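Local coordinates for initiator protein NS1 (Human bocavirus, PDB 4KW3) that probably recognises the viral origin of replication and, through this N-terminal nuclease domain, nicks one DNA strand to start rolling-circle replication, at residues F11-F16 with H198-D203; F16-K21 with E123-R128. All blocks are in the same frame, centred on the assembly; numbering follows the deposited sequence.

Contact 1 of 2, residues F11-F16 with H198-D203; sequences FSQPAF and HAQTVD
In this HUH-type nuclease domain of the Rep class, Ala-15 and Phe-16 start an inner strand of the central sheet and meet Gln-200 and Thr-201, in the loop that leads to helix 204-212 and its predicted nucleophile Tyr-211. One sound backbone hydrogen bond joins the segments, from Thr-201 N to Ala-15 O (2.8 Å), with an N-H...O angle of 151°. The small side chain of Ala-15 suits this close backbone approach. Gln-13, whose chain bends at chi2 (-112°), adds a weak bond from NE2 to Val-202 O (3.3 Å). Its amide is almost perpendicular to that of Gln-200, and the two side chains cross at about a right angle. With CG opposite its backbone N (chi1 -171°), the extended chain of Gln-200 brings its terminal amide against Pro-14, CD 3.5 Å from Pro-14 CB; proline, preceded by a cis peptide bond, offers a compact apolar surface. Thr-201, able to bond through its hydroxyl, pairs OG1 with Thr-17 OG1. The buried Phe-16 ring packs against the loop backbone: its CE2 lies 3.9 Å from Gln-200 CB, while Ala-199 O approaches the ring edge, near its plane, 3.2 Å from CD2.

Contact 2 of 2, residues F16-K21 with E123-R128; sequences FTYVFK and EGLSKR
Residues 16-21 of strand 15-21 run extended past the irregular loop 123-128, and the two backbones stay well apart: the closest pair of CA atoms, those of Phe-16 and Leu-125, are 8.2 Å from each other, and no hydrogen bond links the segments. Gly-124 turns the loop with a positive phi of 104°, a conformation that suits a residue lacking CB. Side chains bridge the gap. Phe-16, with CG opposite its carbonyl carbon (chi1 -59°), carries its long flat ring out to the loop, placing CZ 3.3 Å from Ser-126 C and CE2 4.0 Å from Ser-126 O, so that it packs obliquely on the peptide between Ser-126 and Lys-127. Leu-125 comes the other way alongside the ring, with CB 3.9 Å from Phe-16 CE1 and CD1 4.0 Å from Phe-16 CD1. On this face of the central sheet of the HUH nuclease fold, Leu-125 also touches Val-120 of strand 114-122, and farther along Tyr-18 and Phe-20 meet helix 134-149. Its branched end lets Leu-125 serve two aromatic neighbours, for the other methyl, CD2, meets Tyr-18 OH at 4.1 Å. Tyrosine suits this place because its ring packs edge-to-face with Phe-137 while its hydroxyl bonds to Ala-130 O. In the loop itself, Asn-129 holds Ser-126 N through OD1 and Gly-124 O through ND2.

How the contacts relate
Contacts 1 and 2 have centres about 8 Å apart and share Phe-16 on strand 15-21, which pairs antiparallel with strands 114-122 and 185-191. Residues 123-128 fall within the stretch of chain between the two segments of contact 1: they follow strand 114-122, which carries the predicted metal ligands His-115 and His-117, and residues 198-203 come later, before helix 204-212. The loops also touch each other, the side chain of Lys-127 packing on that of Gln-200. The Thr-201 and Thr-17 pair ties contact 1 to the strand of contact 2. One strand end thus brings together the loops that follow the metal-ligand strand and precede the predicted nucleophile's helix.

Contact 1 of 2, residues F11-F16 with H198-D203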
ATOM      1  N   PHE A  11      15.499   9.079  -7.397  1.00 39.98           N
ATOM      2  CA  PHE A  11      14.091   9.396  -7.182  1.00 44.31           C
ATOM      3  C   PHE A  11      13.759  10.845  -7.540  1.00 46.32           C
ATOM      4  O   PHE A  11      14.252  11.759  -6.894  1.00 47.90           O
ATOM      5  CB  PHE A  11      13.680   9.115  -5.725  1.00 37.56           C
ATOM      6  CG  PHE A  11      12.203   8.859  -5.557  1.00 44.74           C
ATOM      7  CD1 PHE A  11      11.291   9.916  -5.570  1.00 37.72           C
ATOM      8  CD2 PHE A  11      11.720   7.553  -5.401  1.00 46.14           C
ATOM      9  CE1 PHE A  11       9.929   9.688  -5.439  1.00 36.56           C
ATOM     10  CE2 PHE A  11      10.363   7.311  -5.243  1.00 38.83           C
ATOM     11  CZ  PHE A  11       9.458   8.389  -5.271  1.00 41.30           C
ATOM     12  N   SER A  12      12.894  11.033  -8.543  1.00 45.76           N
ATOM     13  CA  SER A  12      12.508  12.360  -9.047  1.00 48.31           C
ATOM     14  C   SER A  12      12.027  13.338  -7.987  1.00 50.47           C
ATOM     15  O   SER A  12      11.168  13.009  -7.165  1.00 47.52           O
ATOM     16  CB  SER A  12      11.409  12.219 -10.098  1.00 52.48           C
ATOM     17  OG  SER A  12      11.923  11.650 -11.284  1.00 59.45           O
ATOM     18  N   GLN A  13      12.551  14.559  -8.039  1.00 48.31           N
ATOM     19  CA  GLN A  13      12.145  15.607  -7.105  1.00 45.07           C
ATOM     20  C   GLN A  13      11.278  16.665  -7.824  1.00 49.60           C
ATOM     21  O   GLN A  13      11.303  16.756  -9.053  1.00 45.39           O
ATOM     22  CB  GLN A  13      13.382  16.222  -6.433  1.00 49.74           C
ATOM     23  CG  GLN A  13      14.159  15.275  -5.518  1.00 53.36           C
ATOM     24  CD  GLN A  13      14.061  15.658  -4.057  1.00 69.06           C
ATOM     25  OE1 GLN A  13      12.964  15.761  -3.486  1.00 78.54           O
ATOM     26  NE2 GLN A  13      15.215  15.896  -3.441  1.00 72.83           N
ATOM     27  N   PRO A  14      10.448  17.413  -7.073  1.00 58.19           N
ATOM     28  CA  PRO A  14      10.220  17.290  -5.629  1.00 52.36           C
ATOM     29  C   PRO A  14       9.379  16.043  -5.343  1.00 52.49           C
ATOM     30  O   PRO A  14       8.581  15.630  -6.204  1.00 55.99           O
ATOM     31  CB  PRO A  14       9.435  18.561  -5.298  1.00 47.50           C
ATOM     32  CG  PRO A  14       8.655  18.841  -6.542  1.00 44.01           C
ATOM     33  CD  PRO A  14       9.555  18.418  -7.686  1.00 56.00           C
ATOM     34  N   ALA A  15       9.586  15.438  -4.174  1.00 42.19           N
ATOM     35  CA  ALA A  15       8.854  14.227  -3.781  1.00 41.48           C
ATOM     36  C   ALA A  15       7.970  14.479  -2.566  1.00 43.97           C
ATOM     37  O   ALA A  15       8.327  15.239  -1.664  1.00 40.37           O
ATOM     38  CB  ALA A  15       9.823  13.054  -3.498  1.00 35.47           C
ATOM     39  N   PHE A  16       6.827  13.811  -2.535  1.00 44.44           N
ATOM     40  CA  PHE A  16       5.886  13.976  -1.438  1.00 41.72           C
ATOM     41  C   PHE A  16       5.393  12.619  -0.974  1.00 36.35           C
ATOM     42  O   PHE A  16       5.376  11.650  -1.745  1.00 35.71           O
ATOM     43  CB  PHE A  16       4.728  14.887  -1.873  1.00 32.36           C
ATOM     44  CG  PHE A  16       5.184  16.244  -2.300  1.00 40.72           C
ATOM     45  CD1 PHE A  16       5.568  16.478  -3.620  1.00 39.06           C
ATOM     46  CD2 PHE A  16       5.289  17.287  -1.366  1.00 35.46           C
ATOM     47  CE1 PHE A  16       6.032  17.736  -4.012  1.00 45.28           C
ATOM     48  CE2 PHE A  16       5.745  18.547  -1.751  1.00 40.80           C
ATOM     49  CZ  PHE A  16       6.114  18.770  -3.076  1.00 46.05           C
ATOM     50  N   HIS A 198       6.963  21.869   6.431  1.00 54.66           N
ATOM     51  CA  HIS A 198       7.347  21.464   5.084  1.00 66.24           C
ATOM     52  C   HIS A 198       6.629  20.181   4.687  1.00 66.25           C
ATOM     53  O   HIS A 198       6.501  19.265   5.496  1.00 63.37           O
ATOM     54  CB  HIS A 198       8.851  21.273   5.028  1.00 77.90           C
ATOM     55  CG  HIS A 198       9.605  22.472   5.497  1.00 84.45           C
ATOM     56  ND1 HIS A 198       9.966  23.499   4.653  1.00 80.29           N
ATOM     57  CD2 HIS A 198      10.012  22.836   6.737  1.00 85.49           C
ATOM     58  CE1 HIS A 198      10.593  24.431   5.348  1.00 84.96           C
ATOM     59  NE2 HIS A 198      10.629  24.055   6.615  1.00 87.86           N
ATOM     60  N   ALA A 199       6.167  20.105   3.445  1.00 68.32           N
ATOM     61  CA  ALA A 199       5.400  18.947   2.999  1.00 54.98           C
ATOM     62  C   ALA A 199       6.254  18.126   2.073  1.00 50.37           C
ATOM     63  O   ALA A 199       5.911  17.004   1.736  1.00 60.91           O
ATOM     64  CB  ALA A 199       4.111  19.356   2.306  1.00 52.49           C
ATOM     65  N   GLN A 200       7.370  18.697   1.649  1.00 50.97           N
ATOM     66  CA  GLN A 200       8.260  18.006   0.735  1.00 50.61           C
ATOM     67  C   GLN A 200       9.080  16.971   1.481  1.00 52.02           C
ATOM     68  O   GLN A 200       9.666  17.256   2.524  1.00 67.23           O
ATOM     69  CB  GLN A 200       9.182  19.008   0.039  1.00 48.31           C
ATOM     70  CG  GLN A 200      10.005  18.448  -1.091  1.00 52.12           C
ATOM     71  CD  GLN A 200      10.481  19.530  -2.062  1.00 61.71           C
ATOM     72  OE1 GLN A 200       9.961  20.657  -2.069  1.00 75.02           O
ATOM     73  NE2 GLN A 200      11.473  19.194  -2.884  1.00 48.37           N
ATOM     74  N   THR A 201       9.119  15.770   0.924  1.00 39.39           N
ATOM     75  CA  THR A 201       9.971  14.705   1.416  1.00 39.33           C
ATOM     76  C   THR A 201      11.378  14.913   0.833  1.00 44.01           C
ATOM     77  O   THR A 201      11.646  14.606  -0.335  1.00 45.65           O
ATOM     78  CB  THR A 201       9.401  13.312   1.019  1.00 42.22           C
ATOM     79  OG1 THR A 201       8.075  13.179   1.538  1.00 47.95           O
ATOM     80  CG2 THR A 201      10.269  12.167   1.557  1.00 36.33           C
ATOM     81  N   VAL A 202      12.267  15.459   1.657  1.00 54.00           N
ATOM     82  CA  VAL A 202      13.614  15.798   1.209  1.00 52.82           C
ATOM     83  C   VAL A 202      14.367  14.595   0.653  1.00 51.50           C
ATOM     84  O   VAL A 202      15.000  14.679  -0.396  1.00 56.97           O
ATOM     85  CB  VAL A 202      14.451  16.362   2.346  1.00 54.55           C
ATOM     86  CG1 VAL A 202      15.752  16.872   1.779  1.00 57.41           C
ATOM     87  CG2 VAL A 202      13.701  17.480   3.061  1.00 58.22           C
ATOM     88  N   ASP A 203      14.285  13.472   1.357  1.00 55.52           N
ATOM     89  CA  ASP A 203      15.029  12.272   0.978  1.00 44.50           C
ATOM     90  C   ASP A 203      14.133  11.041   0.802  1.00 44.13           C
ATOM     91  O   ASP A 203      14.084  10.178   1.678  1.00 44.15           O
ATOM     92  CB  ASP A 203      16.110  12.009   2.028  1.00 32.49           C
ATOM     93  CG  ASP A 203      17.205  11.091   1.525  1.00 45.53           C
ATOM     94  OD1 ASP A 203      16.964  10.338   0.554  1.00 53.38           O
ATOM     95  OD2 ASP A 203      18.325  11.152   2.082  1.00 48.36           O
TER

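Contact 2 of 2, residues F16-K21 with E123-R128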
ATOM      1  N   PHE A  16       6.827  13.811  -2.535  1.00 44.44           N
ATOM      2  CA  PHE A  16       5.886  13.976  -1.438  1.00 41.72           C
ATOM      3  C   PHE A  16       5.393  12.619  -0.974  1.00 36.35           C
ATOM      4  O   PHE A  16       5.376  11.650  -1.745  1.00 35.71           O
ATOM      5  CB  PHE A  16       4.728  14.887  -1.873  1.00 32.36           C
ATOM      6  CG  PHE A  16       5.184  16.244  -2.300  1.00 40.72           C
ATOM      7  CD1 PHE A  16       5.568  16.478  -3.620  1.00 39.06           C
ATOM      8  CD2 PHE A  16       5.289  17.287  -1.366  1.00 35.46           C
ATOM      9  CE1 PHE A  16       6.032  17.736  -4.012  1.00 45.28           C
ATOM     10  CE2 PHE A  16       5.745  18.547  -1.751  1.00 40.80           C
ATOM     11  CZ  PHE A  16       6.114  18.770  -3.076  1.00 46.05           C
ATOM     12  N   THR A  17       5.007  12.547   0.289  1.00 30.55           N
ATOM     13  CA  THR A  17       4.547  11.289   0.866  1.00 31.74           C
ATOM     14  C   THR A  17       3.122  11.430   1.399  1.00 39.66           C
ATOM     15  O   THR A  17       2.804  12.375   2.145  1.00 44.28           O
ATOM     16  CB  THR A  17       5.521  10.804   1.960  1.00 39.30           C
ATOM     17  OG1 THR A  17       6.826  10.640   1.383  1.00 36.20           O
ATOM     18  CG2 THR A  17       5.052   9.456   2.588  1.00 41.34           C
ATOM     19  N   TYR A  18       2.254  10.514   0.979  1.00 41.78           N
ATOM     20  CA  TYR A  18       0.862  10.513   1.441  1.00 38.37           C
ATOM     21  C   TYR A  18       0.520   9.235   2.210  1.00 41.31           C
ATOM     22  O   TYR A  18       1.135   8.175   2.008  1.00 39.65           O
ATOM     23  CB  TYR A  18      -0.104  10.629   0.262  1.00 33.50           C
ATOM     24  CG  TYR A  18       0.020  11.896  -0.562  1.00 40.47           C
ATOM     25  CD1 TYR A  18       0.932  11.986  -1.606  1.00 36.71           C
ATOM     26  CD2 TYR A  18      -0.803  12.988  -0.316  1.00 39.43           C
ATOM     27  CE1 TYR A  18       1.024  13.133  -2.381  1.00 35.95           C
ATOM     28  CE2 TYR A  18      -0.706  14.132  -1.063  1.00 40.79           C
ATOM     29  CZ  TYR A  18       0.210  14.206  -2.099  1.00 41.34           C
ATOM     30  OH  TYR A  18       0.303  15.376  -2.843  1.00 43.69           O
ATOM     31  N   VAL A  19      -0.486   9.334   3.072  1.00 38.98           N
ATOM     32  CA  VAL A  19      -1.057   8.151   3.685  1.00 34.62           C
ATOM     33  C   VAL A  19      -2.537   8.057   3.342  1.00 38.50           C
ATOM     34  O   VAL A  19      -3.325   8.960   3.648  1.00 40.39           O
ATOM     35  CB  VAL A  19      -0.886   8.116   5.218  1.00 43.30           C
ATOM     36  CG1 VAL A  19      -1.573   6.853   5.776  1.00 35.21           C
ATOM     37  CG2 VAL A  19       0.573   8.096   5.573  1.00 43.92           C
ATOM     38  N   PHE A  20      -2.894   6.949   2.700  1.00 37.23           N
ATOM     39  CA  PHE A  20      -4.274   6.628   2.385  1.00 35.78           C
ATOM     40  C   PHE A  20      -4.795   5.639   3.419  1.00 44.24           C
ATOM     41  O   PHE A  20      -4.143   4.645   3.685  1.00 43.89           O
ATOM     42  CB  PHE A  20      -4.366   6.005   0.985  1.00 38.27           C
ATOM     43  CG  PHE A  20      -5.665   5.290   0.733  1.00 47.23           C
ATOM     44  CD1 PHE A  20      -6.788   5.993   0.322  1.00 45.10           C
ATOM     45  CD2 PHE A  20      -5.768   3.915   0.922  1.00 47.89           C
ATOM     46  CE1 PHE A  20      -7.988   5.343   0.105  1.00 45.30           C
ATOM     47  CE2 PHE A  20      -6.970   3.258   0.702  1.00 48.65           C
ATOM     48  CZ  PHE A  20      -8.080   3.973   0.287  1.00 44.47           C
ATOM     49  N   LYS A  21      -5.945   5.930   4.022  1.00 49.39           N
ATOM     50  CA  LYS A  21      -6.620   5.016   4.952  1.00 44.17           C
ATOM     51  C   LYS A  21      -7.838   4.404   4.264  1.00 47.16           C
ATOM     52  O   LYS A  21      -8.703   5.135   3.789  1.00 45.86           O
ATOM     53  CB  LYS A  21      -7.116   5.771   6.182  1.00 48.09           C
ATOM     54  CG  LYS A  21      -6.306   5.596   7.438  1.00 62.62           C
ATOM     55  CD  LYS A  21      -7.120   6.030   8.671  1.00 78.56           C
ATOM     56  CE  LYS A  21      -7.259   7.560   8.787  1.00 85.50           C
ATOM     57  NZ  LYS A  21      -6.310   8.186   9.765  1.00 84.46           N
ATOM     58  N   GLU A 123       7.546  16.126 -12.083  1.00 57.24           N
ATOM     59  CA  GLU A 123       6.988  17.372 -12.597  1.00 53.95           C
ATOM     60  C   GLU A 123       5.480  17.372 -12.404  1.00 55.49           C
ATOM     61  O   GLU A 123       4.846  16.343 -12.585  1.00 59.73           O
ATOM     62  CB  GLU A 123       7.329  17.509 -14.083  1.00 54.07           C
ATOM     63  CG  GLU A 123       7.336  18.920 -14.620  1.00 75.48           C
ATOM     64  CD  GLU A 123       7.922  19.007 -16.022  1.00 88.67           C
ATOM     65  OE1 GLU A 123       8.047  17.958 -16.690  1.00 95.37           O
ATOM     66  OE2 GLU A 123       8.274  20.126 -16.447  1.00 91.88           O
ATOM     67  N   GLY A 124       4.913  18.515 -12.022  1.00 50.29           N
ATOM     68  CA  GLY A 124       3.480  18.625 -11.800  1.00 50.14           C
ATOM     69  C   GLY A 124       3.070  18.661 -10.337  1.00 55.27           C
ATOM     70  O   GLY A 124       1.974  19.132 -10.012  1.00 50.92           O
ATOM     71  N   LEU A 125       3.929  18.137  -9.460  1.00 56.78           N
ATOM     72  CA  LEU A 125       3.747  18.294  -8.016  1.00 56.10           C
ATOM     73  C   LEU A 125       4.705  19.351  -7.496  1.00 52.64           C
ATOM     74  O   LEU A 125       5.796  19.544  -8.042  1.00 55.56           O
ATOM     75  CB  LEU A 125       3.979  16.992  -7.241  1.00 48.55           C
ATOM     76  CG  LEU A 125       2.896  15.922  -7.236  1.00 51.52           C
ATOM     77  CD1 LEU A 125       3.397  14.713  -6.495  1.00 56.86           C
ATOM     78  CD2 LEU A 125       1.633  16.433  -6.586  1.00 56.40           C
ATOM     79  N   SER A 126       4.282  20.052  -6.450  1.00 45.11           N
ATOM     80  CA  SER A 126       5.136  21.034  -5.794  1.00 52.54           C
ATOM     81  C   SER A 126       4.575  21.329  -4.406  1.00 60.24           C
ATOM     82  O   SER A 126       3.472  20.887  -4.082  1.00 60.26           O
ATOM     83  CB  SER A 126       5.173  22.321  -6.620  1.00 48.76           C
ATOM     84  OG  SER A 126       3.914  22.978  -6.570  1.00 60.69           O
ATOM     85  N   LYS A 127       5.328  22.081  -3.599  1.00 60.66           N
ATOM     86  CA  LYS A 127       4.853  22.547  -2.299  1.00 57.35           C
ATOM     87  C   LYS A 127       3.514  23.258  -2.440  1.00 61.77           C
ATOM     88  O   LYS A 127       2.662  23.224  -1.558  1.00 70.00           O
ATOM     89  CB  LYS A 127       5.869  23.482  -1.616  1.00 65.33           C
ATOM     90  CG  LYS A 127       6.924  22.787  -0.775  1.00 83.97           C
ATOM     91  CD  LYS A 127       7.357  23.692   0.387  1.00100.86           C
ATOM     92  CE  LYS A 127       7.913  22.877   1.558  1.00112.40           C
ATOM     93  NZ  LYS A 127       9.063  21.979   1.213  1.00114.34           N
ATOM     94  N   ARG A 128       3.353  23.903  -3.577  1.00 68.76           N
ATOM     95  CA  ARG A 128       2.214  24.749  -3.862  1.00 78.21           C
ATOM     96  C   ARG A 128       0.915  23.920  -3.990  1.00 77.83           C
ATOM     97  O   ARG A 128      -0.146  24.347  -3.531  1.00 88.09           O
ATOM     98  CB  ARG A 128       2.564  25.571  -5.116  1.00 79.26           C
ATOM     99  CG  ARG A 128       1.807  26.848  -5.347  1.00 91.65           C
ATOM    100  CD  ARG A 128       2.120  27.391  -6.743  1.00108.36           C
ATOM    101  NE  ARG A 128       2.138  26.336  -7.757  1.00122.71           N
ATOM    102  CZ  ARG A 128       1.060  25.855  -8.373  1.00125.78           C
ATOM    103  NH1 ARG A 128      -0.139  26.361  -8.110  1.00127.15           N
ATOM    104  NH2 ARG A 128       1.186  24.886  -9.275  1.00121.60           N
TER